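PDB 4YMU: ABC-type amino acid transport system, permease component from Caldanaerobacter subterraneus subsp. tengcongensis MB4, which probably serves as the membrane-spanning subunit of an ABC importer that carries amino acids such as arginine across the cell membrane. Local coordinates for residues 38-44 and 103-108. Residues are numbered along the deposited sequence; the frame is centred on the assembly and turned at random.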
loop_
_atom_site.group_PDB
_atom_site.type_symbol
_atom_site.label_atom_id
_atom_site.label_comp_id
_atom_site.label_asym_id
_atom_site.label_seq_id
_atom_site.Cartn_x
_atom_site.Cartn_y
_atom_site.Cartn_z
ATOM N N LEU C 38 17.812 -10.781 -14.604
ATOM C CA LEU C 38 18.649 -10.706 -13.406
ATOM C C LEU C 38 19.949 -9.965 -13.692
ATOM O O LEU C 38 20.386 -9.105 -12.928
ATOM C CB LEU C 38 18.978 -12.121 -12.917
ATOM C CG LEU C 38 20.024 -12.253 -11.805
ATOM C CD1 LEU C 38 19.651 -11.424 -10.577
ATOM C CD2 LEU C 38 20.210 -13.721 -11.433
ATOM N N PHE C 39 20.552 -10.314 -14.818
ATOM C CA PHE C 39 21.822 -9.760 -15.232
ATOM C C PHE C 39 21.654 -8.275 -15.500
ATOM O O PHE C 39 22.502 -7.463 -15.132
ATOM C CB PHE C 39 22.271 -10.488 -16.496
ATOM C CG PHE C 39 23.752 -10.541 -16.673
ATOM C CD1 PHE C 39 24.517 -11.434 -15.932
ATOM C CD2 PHE C 39 24.382 -9.729 -17.607
ATOM C CE1 PHE C 39 25.898 -11.497 -16.104
ATOM C CE2 PHE C 39 25.759 -9.788 -17.787
ATOM C CZ PHE C 39 26.519 -10.671 -17.036
ATOM N N ILE C 40 20.541 -7.929 -16.137
ATOM C CA ILE C 40 20.256 -6.545 -16.482
ATOM C C ILE C 40 20.077 -5.723 -15.210
ATOM O O ILE C 40 20.532 -4.581 -15.131
ATOM C CB ILE C 40 18.970 -6.424 -17.328
ATOM C CG1 ILE C 40 19.104 -7.176 -18.650
ATOM C CG2 ILE C 40 18.664 -4.962 -17.635
ATOM C CD1 ILE C 40 20.068 -6.535 -19.592
ATOM N N ALA C 41 19.419 -6.320 -14.217
ATOM C CA ALA C 41 19.132 -5.641 -12.953
ATOM C C ALA C 41 20.428 -5.307 -12.212
ATOM O O ALA C 41 20.613 -4.176 -11.755
ATOM C CB ALA C 41 18.233 -6.504 -12.091
ATOM N N LEU C 42 21.317 -6.298 -12.116
ATOM C CA LEU C 42 22.636 -6.147 -11.503
ATOM C C LEU C 42 23.421 -4.996 -12.127
ATOM O O LEU C 42 24.118 -4.252 -11.436
ATOM C CB LEU C 42 23.427 -7.453 -11.638
ATOM C CG LEU C 42 23.382 -8.431 -10.459
ATOM C CD1 LEU C 42 22.238 -8.104 -9.537
ATOM C CD2 LEU C 42 23.286 -9.878 -10.908
ATOM N N MET C 43 23.299 -4.860 -13.440
ATOM C CA MET C 43 23.936 -3.773 -14.162
ATOM C C MET C 43 23.394 -2.417 -13.738
ATOM O O MET C 43 24.136 -1.438 -13.651
ATOM C CB MET C 43 23.720 -3.946 -15.659
ATOM C CG MET C 43 24.577 -5.012 -16.286
ATOM S SD MET C 43 24.574 -4.848 -18.081
ATOM C CE MET C 43 24.929 -6.538 -18.537
ATOM N N LYS C 44 22.090 -2.359 -13.490
ATOM C CA LYS C 44 21.433 -1.098 -13.162
ATOM C C LYS C 44 21.801 -0.681 -11.736
ATOM O O LYS C 44 21.641 0.477 -11.354
ATOM C CB LYS C 44 19.915 -1.251 -13.296
ATOM C CG LYS C 44 19.143 0.045 -13.468
ATOM C CD LYS C 44 17.651 -0.242 -13.420
ATOM C CE LYS C 44 16.800 1.012 -13.584
ATOM N NZ LYS C 44 15.358 0.657 -13.803
ATOM N N VAL C 103 11.269 -8.333 -16.458
ATOM C CA VAL C 103 11.804 -9.059 -15.313
ATOM C C VAL C 103 12.814 -8.233 -14.513
ATOM O O VAL C 103 12.806 -8.249 -13.272
ATOM C CB VAL C 103 12.393 -10.413 -15.730
ATOM C CG1 VAL C 103 13.350 -10.958 -14.666
ATOM C CG2 VAL C 103 11.265 -11.396 -16.006
ATOM N N ALA C 104 13.671 -7.505 -15.221
ATOM C CA ALA C 104 14.587 -6.579 -14.570
ATOM C C ALA C 104 13.809 -5.602 -13.669
ATOM O O ALA C 104 14.168 -5.383 -12.483
ATOM C CB ALA C 104 15.395 -5.819 -15.613
ATOM N N GLU C 105 12.733 -5.032 -14.219
ATOM C CA GLU C 105 11.915 -4.141 -13.395
ATOM C C GLU C 105 11.303 -4.851 -12.199
ATOM O O GLU C 105 11.290 -4.315 -11.083
ATOM C CB GLU C 105 10.807 -3.470 -14.197
ATOM C CG GLU C 105 11.079 -2.017 -14.419
ATOM C CD GLU C 105 11.595 -1.350 -13.165
ATOM O OE1 GLU C 105 10.780 -1.086 -12.237
ATOM O OE2 GLU C 105 12.832 -1.122 -13.109
ATOM N N ILE C 106 10.817 -6.065 -12.433
ATOM C CA ILE C 106 10.223 -6.846 -11.366
ATOM C C ILE C 106 11.205 -7.026 -10.201
ATOM O O ILE C 106 10.840 -6.863 -9.030
ATOM C CB ILE C 106 9.731 -8.207 -11.875
ATOM C CG1 ILE C 106 8.296 -8.089 -12.373
ATOM C CG2 ILE C 106 9.789 -9.263 -10.783
ATOM C CD1 ILE C 106 7.878 -9.261 -13.239
ATOM N N ILE C 107 12.453 -7.333 -10.524
ATOM C CA ILE C 107 13.460 -7.502 -9.489
ATOM C C ILE C 107 13.689 -6.207 -8.719
ATOM O O ILE C 107 13.661 -6.201 -7.466
ATOM C CB ILE C 107 14.783 -8.008 -10.064
ATOM C CG1 ILE C 107 14.595 -9.415 -10.655
ATOM C CG2 ILE C 107 15.881 -7.956 -8.995
ATOM C CD1 ILE C 107 15.854 -9.981 -11.287
ATOM N N ARG C 108 13.910 -5.114 -9.457
ATOM C CA ARG C 108 14.134 -3.825 -8.793
ATOM C C ARG C 108 13.008 -3.466 -7.822
ATOM O O ARG C 108 13.249 -2.915 -6.744
ATOM C CB ARG C 108 14.319 -2.697 -9.805
ATOM C CG ARG C 108 14.881 -1.434 -9.194
ATOM C CD ARG C 108 14.437 -0.217 -9.972
ATOM N NE ARG C 108 12.994 -0.236 -10.204
ATOM C CZ ARG C 108 12.067 -0.057 -9.268
ATOM N NH1 ARG C 108 12.414 0.165 -8.007
ATOM N NH2 ARG C 108 10.781 -0.106 -9.596
#
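Lys44 NZ meets Glu105 from across the helix interface where the carboxylate lies at the edge of the Arg108 guanidinium, in its plane; NZ itself sits obliquely to that flat group, beside Arg108 CD. Arg108 holds the carboxylate side-on, NH2 bonding OE1 at 2.8 Å. Its NE bonds OE2 at 3.0 Å, each oxygen accepting through its syn lone pair. This two-point, side-on grip should fix the rotation of the carboxylate, which then offers OE2 to Lys44 NZ in a 3.2 Å salt bridge whose hydrogen bond is weak. The lysine spans the gap because its CG stands anti to the backbone N (chi1 -159°) and the chain beyond is fully extended. Lys44, Glu105 and Arg108 thus form a salt-bridge network in which the shared carboxylate probably balances both cations.

Beside the network Ala41 and Ala104 bring the backbones close, CA to CA 4.9 Å. The axes of the two segments approach to 8.1 Å and cross at -56°. CB of Ala104 rests on Ile40 CG2 at 3.9 Å. Ile107 lies along the side of helix 12-44, CG2 against Ala41 CB and CD1 against Leu38 CA at 3.6 Å.

The contact joins helix 12-44 to helix 87-112 in a partly buried interface; helix 49-63 packs against Ile40 and Lys44, and helix 129-160 against Val103 and Ile106.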